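Local coordinates for protein LigF (PDB 4XT0) that cleaves beta-aryl ether bonds in lignin as a glutathione-binding beta-etherase of the glutathione S-transferase superfamily, at residues M4-S10 with E30-V36; N16-P20 with S70-C74; L21-E26 with R236-M242. All coordinates share one frame; numbering follows the deposited sequence.

Contact 1 of 3, residues M4-S10 with E30-V36; sequences MTLKLYS and EFEQVFV
Five backbone hydrogen bonds tie Leu6, Leu8 and Ser10 to Glu32, Val34 and Val36 in parallel register, beginning with Glu32 N to Leu6 O (2.9 Å) and ending with Val36 N to Ser10 O (3.0 Å). On one face of this ladder Lys7 and Glu32 form a salt bridge, NZ to OE1 at 2.6 Å. The lysine runs extended until its last torsion (chi4 -54°) folds NZ back onto the oxygen, which it meets nearly along the C-O axis. Along the same face Val34 lies beside Tyr9, both side chains pointing the same way, with Val34 CG1 3.5 Å from Tyr9 CD2; Val36 CG2 sits at the ring's edge. Strands 6-10 and 32-35 are the parallel strands of the beta-alpha-beta unit that opens the thioredoxin-like domain, and helix 15-26 makes the crossover. It packs on the other face, where Leu8 CB approaches Phe31 CD2 at 4.1 Å and both residues touch the helix, Leu8 on Leu21 and Phe31 on Leu24. Where the ladder begins, a water joins Leu6 N to Glu30 O. The Tyr9 side chain touches Trp47, Phe48 and Ile51 of helix 46-51, and strand 59-62 flanks 6-10 antiparallel, Tyr9 bonding Ala59 through the backbone.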
loop_
_atom_site.group_PDB
_atom_site.type_symbol
_atom_site.label_atom_id
_atom_site.label_comp_id
_atom_site.label_asym_id
_atom_site.label_seq_id
_atom_site.Cartn_x
_atom_site.Cartn_y
_atom_site.Cartn_z
ATOM N N MET A 4 15.795 4.161 27.544
ATOM C CA MET A 4 14.862 4.615 26.518
ATOM C C MET A 4 13.526 3.878 26.593
ATOM O O MET A 4 13.471 2.691 26.904
ATOM C CB MET A 4 15.471 4.435 25.122
ATOM C CG MET A 4 16.705 5.283 24.849
ATOM S SD MET A 4 16.371 7.056 24.819
ATOM C CE MET A 4 17.898 7.684 24.117
ATOM N N THR A 5 12.447 4.592 26.307
ATOM C CA THR A 5 11.144 3.965 26.162
ATOM C C THR A 5 10.796 3.851 24.677
ATOM O O THR A 5 9.855 3.155 24.306
ATOM C CB THR A 5 10.051 4.753 26.896
ATOM O OG1 THR A 5 9.939 6.066 26.325
ATOM C CG2 THR A 5 10.381 4.858 28.380
ATOM N N LEU A 6 11.564 4.549 23.843
ATOM C CA LEU A 6 11.428 4.470 22.388
ATOM C C LEU A 6 12.724 3.954 21.798
ATOM O O LEU A 6 13.793 4.502 22.082
ATOM C CB LEU A 6 11.110 5.835 21.773
ATOM C CG LEU A 6 9.698 6.339 21.500
ATOM C CD1 LEU A 6 9.804 7.716 20.837
ATOM C CD2 LEU A 6 8.907 5.369 20.628
ATOM N N LYS A 7 12.627 2.909 20.983
ATOM C CA LYS A 7 13.779 2.367 20.259
ATOM C C LYS A 7 13.398 2.123 18.806
ATOM O O LYS A 7 12.304 1.623 18.532
ATOM C CB LYS A 7 14.268 1.063 20.895
ATOM C CG LYS A 7 14.673 1.208 22.354
ATOM C CD LYS A 7 15.088 -0.132 22.955
ATOM C CE LYS A 7 15.257 -0.023 24.467
ATOM N NZ LYS A 7 16.201 1.086 24.830
ATOM N N LEU A 8 14.280 2.498 17.878
ATOM C CA LEU A 8 14.074 2.173 16.466
ATOM C C LEU A 8 15.164 1.221 15.966
ATOM O O LEU A 8 16.353 1.515 16.065
ATOM C CB LEU A 8 14.064 3.428 15.586
ATOM C CG LEU A 8 13.693 3.105 14.130
ATOM C CD1 LEU A 8 12.185 2.783 14.016
ATOM C CD2 LEU A 8 14.083 4.206 13.149
ATOM N N TYR A 9 14.733 0.097 15.410
ATOM C CA TYR A 9 15.610 -0.894 14.802
ATOM C C TYR A 9 15.568 -0.723 13.295
ATOM O O TYR A 9 14.495 -0.875 12.698
ATOM C CB TYR A 9 15.157 -2.300 15.190
ATOM C CG TYR A 9 15.235 -2.555 16.668
ATOM C CD1 TYR A 9 14.163 -2.268 17.503
ATOM C CD2 TYR A 9 16.396 -3.069 17.235
ATOM C CE1 TYR A 9 14.241 -2.495 18.864
ATOM C CE2 TYR A 9 16.482 -3.299 18.590
ATOM C CZ TYR A 9 15.403 -3.011 19.398
ATOM O OH TYR A 9 15.492 -3.236 20.745
ATOM N N SER A 10 16.695 -0.389 12.667
ATOM C CA SER A 10 16.654 -0.086 11.229
ATOM C C SER A 10 18.026 -0.141 10.569
ATOM O O SER A 10 19.039 -0.343 11.246
ATOM C CB SER A 10 16.041 1.303 10.990
ATOM O OG SER A 10 17.042 2.316 11.035
ATOM N N GLU A 30 13.189 11.751 21.719
ATOM C CA GLU A 30 14.327 10.980 22.206
ATOM C C GLU A 30 14.081 9.476 22.010
ATOM O O GLU A 30 12.998 8.961 22.309
ATOM C CB GLU A 30 14.597 11.301 23.679
ATOM C CG GLU A 30 16.008 10.989 24.121
ATOM C CD GLU A 30 16.241 11.331 25.581
ATOM O OE1 GLU A 30 15.384 12.032 26.169
ATOM O OE2 GLU A 30 17.276 10.901 26.140
ATOM N N PHE A 31 15.085 8.785 21.487
ATOM C CA PHE A 31 14.966 7.371 21.176
ATOM C C PHE A 31 16.340 6.751 21.052
ATOM O O PHE A 31 17.313 7.447 20.759
ATOM C CB PHE A 31 14.181 7.152 19.876
ATOM C CG PHE A 31 14.925 7.574 18.620
ATOM C CD1 PHE A 31 15.022 8.915 18.264
ATOM C CD2 PHE A 31 15.511 6.622 17.791
ATOM C CE1 PHE A 31 15.697 9.308 17.100
ATOM C CE2 PHE A 31 16.185 6.996 16.632
ATOM C CZ PHE A 31 16.280 8.341 16.283
ATOM N N GLU A 32 16.417 5.442 21.273
ATOM C CA GLU A 32 17.648 4.713 21.014
ATOM C C GLU A 32 17.678 4.283 19.546
ATOM O O GLU A 32 16.794 3.571 19.058
ATOM C CB GLU A 32 17.781 3.495 21.943
ATOM C CG GLU A 32 19.154 2.848 21.879
ATOM C CD GLU A 32 19.230 1.518 22.622
ATOM O OE1 GLU A 32 18.269 1.162 23.339
ATOM O OE2 GLU A 32 20.261 0.826 22.485
ATOM N N GLN A 33 18.693 4.742 18.830
ATOM C CA GLN A 33 18.864 4.368 17.434
ATOM C C GLN A 33 19.655 3.062 17.364
ATOM O O GLN A 33 20.853 3.066 17.609
ATOM C CB GLN A 33 19.577 5.500 16.663
ATOM C CG GLN A 33 19.597 5.307 15.151
ATOM C CD GLN A 33 20.000 6.562 14.401
ATOM O OE1 GLN A 33 19.560 7.664 14.730
ATOM N NE2 GLN A 33 20.826 6.399 13.373
ATOM N N VAL A 34 18.989 1.949 17.058
ATOM C CA VAL A 34 19.673 0.653 17.007
ATOM C C VAL A 34 19.969 0.235 15.571
ATOM O O VAL A 34 19.058 0.005 14.776
ATOM C CB VAL A 34 18.853 -0.466 17.701
ATOM C CG1 VAL A 34 19.612 -1.792 17.640
ATOM C CG2 VAL A 34 18.571 -0.090 19.146
ATOM N N PHE A 35 21.251 0.160 15.231
ATOM C CA PHE A 35 21.653 -0.251 13.889
ATOM C C PHE A 35 21.581 -1.769 13.739
ATOM O O PHE A 35 22.311 -2.499 14.407
ATOM C CB PHE A 35 23.072 0.234 13.574
ATOM C CG PHE A 35 23.537 -0.125 12.192
ATOM C CD1 PHE A 35 22.838 0.315 11.078
ATOM C CD2 PHE A 35 24.675 -0.892 12.006
ATOM C CE1 PHE A 35 23.263 -0.006 9.800
ATOM C CE2 PHE A 35 25.110 -1.215 10.730
ATOM C CZ PHE A 35 24.408 -0.768 9.625
ATOM N N VAL A 36 20.681 -2.238 12.878
ATOM C CA VAL A 36 20.610 -3.656 12.513
ATOM C C VAL A 36 21.495 -3.846 11.289
ATOM O O VAL A 36 21.183 -3.323 10.221
ATOM C CB VAL A 36 19.157 -4.083 12.207
ATOM C CG1 VAL A 36 19.076 -5.552 11.806
ATOM C CG2 VAL A 36 18.264 -3.789 13.405
HETATM O O HOH W 1 13.165 7.050 24.605
#

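Contact 2 of 3, residues N16-P20 with S70-C74; sequences NSLKP and STVIC. With GSH (glutathione), chain B.
Ser70 presses its CB against the backbone of helix 15-26, 3.3 Å from Asn16 O, and places its hydroxyl between Lys19 NZ and the bound glutathione. With OG set between its own N and carbonyl carbon (chi1 57°), Ser70 gives a hydrogen bond to glutathione O12 (2.7 Å) and receives one from Lys19 NZ (3.2 Å). Its backbone N, at the start of helix 70-80, binds the other oxygen of the same carboxylate, O11, at 2.8 Å. This is the gamma-glutamyl end of the ligand, held, as in other glutathione S-transferases, at the N-terminus of a helix of the thioredoxin-like domain; here segments 16-20 and 70-74 run nearly parallel, their axes 3° apart. Lys19 reaches the site with its chain extended beyond CG, its CD 3.7 Å from Ser70 CB. NZ then meets Asp107 in a salt bridge, bonds weakly to Thr71 OG1 and Asn16 OD1, and shares a water with Thr71, whose OG1 is also hydrogen-bonded to Asp107. A leucine in place of Lys19 would probably deprive Asp107 of this positive partner and the Ser70 hydroxyl of the donor NZ. Behind this cluster Pro20 packs on the second helix, its CB 3.6 Å from Ile73 CG2, while Cys74 SG lies against the peptide joining Lys19 and Pro20. Asn16 lines the pocket as well, ND2 3.3 Å from glutathione SG2.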
loop_
_atom_site.group_PDB
_atom_site.type_symbol
_atom_site.label_atom_id
_atom_site.label_comp_id
_atom_site.label_asym_id
_atom_site.label_seq_id
_atom_site.Cartn_x
_atom_site.Cartn_y
_atom_site.Cartn_z
ATOM N N ASN A 16 13.235 2.162 3.399
ATOM C CA ASN A 16 12.090 2.156 4.308
ATOM C C ASN A 16 12.468 2.612 5.718
ATOM O O ASN A 16 11.662 3.232 6.416
ATOM C CB ASN A 16 11.447 0.768 4.335
ATOM C CG ASN A 16 10.674 0.476 3.066
ATOM O OD1 ASN A 16 9.778 1.234 2.690
ATOM N ND2 ASN A 16 11.036 -0.600 2.379
ATOM N N SER A 17 13.707 2.338 6.115
ATOM C CA SER A 17 14.221 2.760 7.427
ATOM C C SER A 17 14.212 4.284 7.618
ATOM O O SER A 17 14.014 4.774 8.725
ATOM C CB SER A 17 15.655 2.235 7.631
ATOM O OG SER A 17 15.681 0.824 7.794
ATOM N N LEU A 18 14.468 5.030 6.548
ATOM C CA LEU A 18 14.545 6.480 6.673
ATOM C C LEU A 18 13.226 7.105 7.171
ATOM O O LEU A 18 13.256 8.104 7.883
ATOM C CB LEU A 18 14.964 7.112 5.329
ATOM C CG LEU A 18 15.161 8.641 5.332
ATOM C CD1 LEU A 18 16.277 9.071 4.375
ATOM C CD2 LEU A 18 13.869 9.380 4.979
ATOM N N LYS A 19 12.084 6.520 6.808
ATOM C CA LYS A 19 10.789 7.137 7.099
ATOM C C LYS A 19 10.599 7.363 8.610
ATOM O O LYS A 19 10.461 8.513 9.028
ATOM C CB LYS A 19 9.630 6.308 6.515
ATOM C CG LYS A 19 9.741 5.983 4.996
ATOM C CD LYS A 19 8.451 5.279 4.514
ATOM C CE LYS A 19 8.593 4.591 3.148
ATOM N NZ LYS A 19 7.401 3.711 2.867
ATOM N N PRO A 20 10.628 6.289 9.445
ATOM C CA PRO A 20 10.455 6.636 10.873
ATOM C C PRO A 20 11.661 7.332 11.504
ATOM O O PRO A 20 11.511 8.041 12.511
ATOM C CB PRO A 20 10.204 5.269 11.547
ATOM C CG PRO A 20 10.890 4.264 10.654
ATOM C CD PRO A 20 10.763 4.832 9.235
ATOM N N SER A 70 7.068 0.656 7.832
ATOM C CA SER A 70 7.597 2.024 7.889
ATOM C C SER A 70 6.514 3.116 7.901
ATOM O O SER A 70 6.529 3.992 8.766
ATOM C CB SER A 70 8.569 2.253 6.723
ATOM O OG SER A 70 7.953 2.000 5.465
ATOM N N THR A 71 5.556 3.047 6.979
ATOM C CA THR A 71 4.508 4.069 6.901
ATOM C C THR A 71 3.638 4.093 8.168
ATOM O O THR A 71 3.246 5.155 8.634
ATOM C CB THR A 71 3.608 3.843 5.674
ATOM O OG1 THR A 71 4.404 3.903 4.484
ATOM C CG2 THR A 71 2.465 4.905 5.602
ATOM N N VAL A 72 3.346 2.915 8.715
ATOM C CA VAL A 72 2.504 2.793 9.900
ATOM C C VAL A 72 3.197 3.381 11.146
ATOM O O VAL A 72 2.568 4.022 11.989
ATOM C CB VAL A 72 2.128 1.301 10.126
ATOM C CG1 VAL A 72 1.438 1.067 11.489
ATOM C CG2 VAL A 72 1.234 0.791 8.960
ATOM N N ILE A 73 4.497 3.143 11.256
ATOM C CA ILE A 73 5.258 3.669 12.365
ATOM C C ILE A 73 5.192 5.204 12.382
ATOM O O ILE A 73 5.040 5.800 13.439
ATOM C CB ILE A 73 6.749 3.217 12.302
ATOM C CG1 ILE A 73 6.871 1.688 12.398
ATOM C CG2 ILE A 73 7.533 3.871 13.438
ATOM C CD1 ILE A 73 8.282 1.157 11.967
ATOM N N CYS A 74 5.322 5.835 11.219
ATOM C CA CYS A 74 5.278 7.302 11.165
ATOM C C CYS A 74 3.910 7.800 11.616
ATOM O O CYS A 74 3.832 8.723 12.421
ATOM C CB CYS A 74 5.586 7.826 9.752
ATOM S SG CYS A 74 7.211 7.326 9.106
HETATM N N1 GSH B . 6.521 -3.111 4.037
HETATM C CA1 GSH B . 7.723 -3.022 4.879
HETATM C C1 GSH B . 7.929 -1.621 5.445
HETATM O O11 GSH B . 8.412 -1.476 6.550
HETATM O O12 GSH B . 7.603 -0.530 4.735
HETATM C CB1 GSH B . 8.941 -3.414 4.020
HETATM C CG1 GSH B . 10.165 -3.487 4.928
HETATM C CD1 GSH B . 11.407 -3.756 4.100
HETATM O OE1 GSH B . 11.307 -4.056 2.927
HETATM N N2 GSH B . 12.620 -3.657 4.682
HETATM C CA2 GSH B . 13.846 -3.916 3.911
HETATM C C2 GSH B . 14.571 -5.099 4.518
HETATM O O2 GSH B . 14.392 -5.372 5.691
HETATM C CB2 GSH B . 14.775 -2.699 4.011
HETATM S SG2 GSH B . 14.140 -1.267 3.081
HETATM N N3 GSH B . 15.433 -5.851 3.773
HETATM C CA3 GSH B . 16.143 -6.970 4.416
HETATM C C3 GSH B . 15.667 -8.339 3.976
HETATM O O31 GSH B . 16.384 -9.296 4.171
HETATM O O32 GSH B . 14.467 -8.510 3.386
HETATM O O HOH W 2 5.233 5.396 2.445
#

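Contact 3 of 3, residues L21-E26 with R236-M242; sequences LATLYE and RPAIKEM
Bends at chi2 of Glu26 (-81°) and chi3 of Arg236 (57°) bring a carboxylate and a guanidinium together in a two-point salt bridge. The arginine grips side-on: NE bonds Glu26 OE2 at 2.9 Å, on the syn side but tilted out of the carboxylate plane, and NH2 bonds OE1 at 3.1 Å, from above that plane. The carboxylate and guanidinium planes stand 43° apart, so the pairing is twisted rather than flat. Ala238 CB packs 3.4 Å from Glu26 CD, and a water links Glu26 OE1 to Ala238 N. The carboxylate is gripped further by Asn86, and Tyr193 makes a cation-pi contact with Arg236. Helix 15-26 belongs to the thioredoxin-like domain and helix 237-244 to the helical C-terminal domain; together they form part of the interdomain seam of the GST fold. Away from the salt bridge, Met242 lays its CA over the Tyr25 ring in a CH-pi contact, 3.9 Å from the centroid. Its SD reaches on to Ala22, 3.8 Å from CB, and its CG packs against Leu21. Glu241 OE2 lies in the ring plane at the tyrosine's edge; this carboxylate also pairs with Lys245. A second water joins Glu241 OE1 to Tyr25 O.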
loop_
_atom_site.group_PDB
_atom_site.type_symbol
_atom_site.label_atom_id
_atom_site.label_comp_id
_atom_site.label_asym_id
_atom_site.label_seq_id
_atom_site.Cartn_x
_atom_site.Cartn_y
_atom_site.Cartn_z
ATOM N N LEU A 21 12.841 7.150 10.926
ATOM C CA LEU A 21 14.028 7.806 11.451
ATOM C C LEU A 21 13.885 9.320 11.296
ATOM O O LEU A 21 14.095 10.078 12.249
ATOM C CB LEU A 21 15.280 7.276 10.739
ATOM C CG LEU A 21 16.661 7.412 11.384
ATOM C CD1 LEU A 21 16.713 6.723 12.735
ATOM C CD2 LEU A 21 17.748 6.855 10.449
ATOM N N ALA A 22 13.517 9.764 10.092
ATOM C CA ALA A 22 13.302 11.195 9.837
ATOM C C ALA A 22 12.146 11.741 10.704
ATOM O O ALA A 22 12.225 12.838 11.245
ATOM C CB ALA A 22 13.021 11.435 8.345
ATOM N N THR A 23 11.078 10.962 10.836
ATOM C CA THR A 23 9.936 11.361 11.661
ATOM C C THR A 23 10.363 11.614 13.114
ATOM O O THR A 23 10.003 12.626 13.698
ATOM C CB THR A 23 8.826 10.296 11.596
ATOM O OG1 THR A 23 8.420 10.140 10.231
ATOM C CG2 THR A 23 7.587 10.697 12.440
ATOM N N LEU A 24 11.168 10.711 13.671
ATOM C CA LEU A 24 11.644 10.836 15.047
ATOM C C LEU A 24 12.475 12.107 15.249
ATOM O O LEU A 24 12.289 12.838 16.227
ATOM C CB LEU A 24 12.470 9.592 15.438
ATOM C CG LEU A 24 11.645 8.307 15.629
ATOM C CD1 LEU A 24 12.534 7.064 15.481
ATOM C CD2 LEU A 24 10.907 8.334 16.982
ATOM N N TYR A 25 13.388 12.379 14.321
ATOM C CA TYR A 25 14.225 13.576 14.430
ATOM C C TYR A 25 13.422 14.845 14.183
ATOM O O TYR A 25 13.674 15.865 14.795
ATOM C CB TYR A 25 15.391 13.531 13.439
ATOM C CG TYR A 25 16.547 12.668 13.873
ATOM C CD1 TYR A 25 17.498 13.146 14.765
ATOM C CD2 TYR A 25 16.695 11.372 13.379
ATOM C CE1 TYR A 25 18.562 12.357 15.163
ATOM C CE2 TYR A 25 17.749 10.572 13.776
ATOM C CZ TYR A 25 18.682 11.071 14.668
ATOM O OH TYR A 25 19.742 10.288 15.054
ATOM N N GLU A 26 12.459 14.792 13.267
ATOM C CA GLU A 26 11.666 15.996 12.989
ATOM C C GLU A 26 10.808 16.362 14.192
ATOM O O GLU A 26 10.527 17.542 14.435
ATOM C CB GLU A 26 10.782 15.805 11.753
ATOM C CG GLU A 26 11.554 15.767 10.441
ATOM C CD GLU A 26 11.919 17.151 9.900
ATOM O OE1 GLU A 26 11.687 18.175 10.590
ATOM O OE2 GLU A 26 12.467 17.211 8.774
ATOM N N ARG A 236 16.888 20.878 5.645
ATOM C CA ARG A 236 16.168 20.949 6.921
ATOM C C ARG A 236 17.078 20.504 8.054
ATOM O O ARG A 236 17.779 19.513 7.910
ATOM C CB ARG A 236 14.903 20.084 6.899
ATOM C CG ARG A 236 13.881 20.484 5.837
ATOM C CD ARG A 236 12.648 19.571 5.881
ATOM N NE ARG A 236 12.010 19.569 7.200
ATOM C CZ ARG A 236 11.077 20.442 7.570
ATOM N NH1 ARG A 236 10.665 21.368 6.714
ATOM N NH2 ARG A 236 10.546 20.382 8.784
ATOM N N PRO A 237 17.071 21.238 9.185
ATOM C CA PRO A 237 17.955 20.902 10.310
ATOM C C PRO A 237 17.787 19.469 10.834
ATOM O O PRO A 237 18.788 18.834 11.148
ATOM C CB PRO A 237 17.560 21.929 11.376
ATOM C CG PRO A 237 17.122 23.121 10.566
ATOM C CD PRO A 237 16.371 22.517 9.405
ATOM N N ALA A 238 16.559 18.970 10.929
ATOM C CA ALA A 238 16.326 17.622 11.446
ATOM C C ALA A 238 16.846 16.550 10.487
ATOM O O ALA A 238 17.287 15.482 10.923
ATOM C CB ALA A 238 14.820 17.395 11.722
ATOM N N ILE A 239 16.791 16.830 9.182
ATOM C CA ILE A 239 17.290 15.884 8.181
ATOM C C ILE A 239 18.815 15.860 8.176
ATOM O O ILE A 239 19.427 14.783 8.139
ATOM C CB ILE A 239 16.766 16.225 6.764
ATOM C CG1 ILE A 239 15.228 16.118 6.709
ATOM C CG2 ILE A 239 17.398 15.323 5.719
ATOM C CD1 ILE A 239 14.646 14.733 7.046
ATOM N N LYS A 240 19.438 17.038 8.233
ATOM C CA LYS A 240 20.892 17.104 8.401
ATOM C C LYS A 240 21.313 16.411 9.699
ATOM O O LYS A 240 22.299 15.673 9.716
ATOM C CB LYS A 240 21.397 18.552 8.388
ATOM C CG LYS A 240 21.347 19.222 7.024
ATOM C CD LYS A 240 22.065 20.569 7.038
ATOM C CE LYS A 240 21.910 21.318 5.705
ATOM N NZ LYS A 240 22.533 20.618 4.533
ATOM N N GLU A 241 20.565 16.627 10.783
ATOM C CA GLU A 241 20.885 15.965 12.051
ATOM C C GLU A 241 20.812 14.434 11.929
ATOM O O GLU A 241 21.655 13.717 12.475
ATOM C CB GLU A 241 19.947 16.433 13.163
ATOM C CG GLU A 241 20.281 15.849 14.532
ATOM C CD GLU A 241 19.183 16.101 15.557
ATOM O OE1 GLU A 241 18.134 16.661 15.176
ATOM O OE2 GLU A 241 19.368 15.735 16.738
ATOM N N MET A 242 19.795 13.949 11.220
ATOM C CA MET A 242 19.605 12.518 11.017
ATOM C C MET A 242 20.852 11.916 10.356
ATOM O O MET A 242 21.425 10.927 10.833
ATOM C CB MET A 242 18.350 12.263 10.165
ATOM C CG MET A 242 18.125 10.791 9.811
ATOM S SD MET A 242 16.723 10.506 8.712
ATOM C CE MET A 242 17.269 11.410 7.256
HETATM O O HOH W 3 15.766 16.322 16.578
HETATM O O HOH W 4 13.767 20.211 10.404
#

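How the contacts relate
Helix 15-26 runs through all three contacts: it is the crossover between the strands of contact 1, and its successive halves supply one side of contacts 2 and 3. Contact 2 is fully buried, near the centre of the chain, and its polar groups converge on a ligand carboxylate. Contacts 1 and 3 are only partly buried, each with a direct lysine-glutamate or arginine-glutamate pair, but the first relies on backbone bonding within a sheet and the third on side chains bridging two domains. All three touch one another: Leu8 packs on Pro20 (contacts 1 and 2), Gln33 OE1 probably bonds Tyr25 OH at 2.7 Å (1 and 3), and Leu18 touches Met242 (2 and 3).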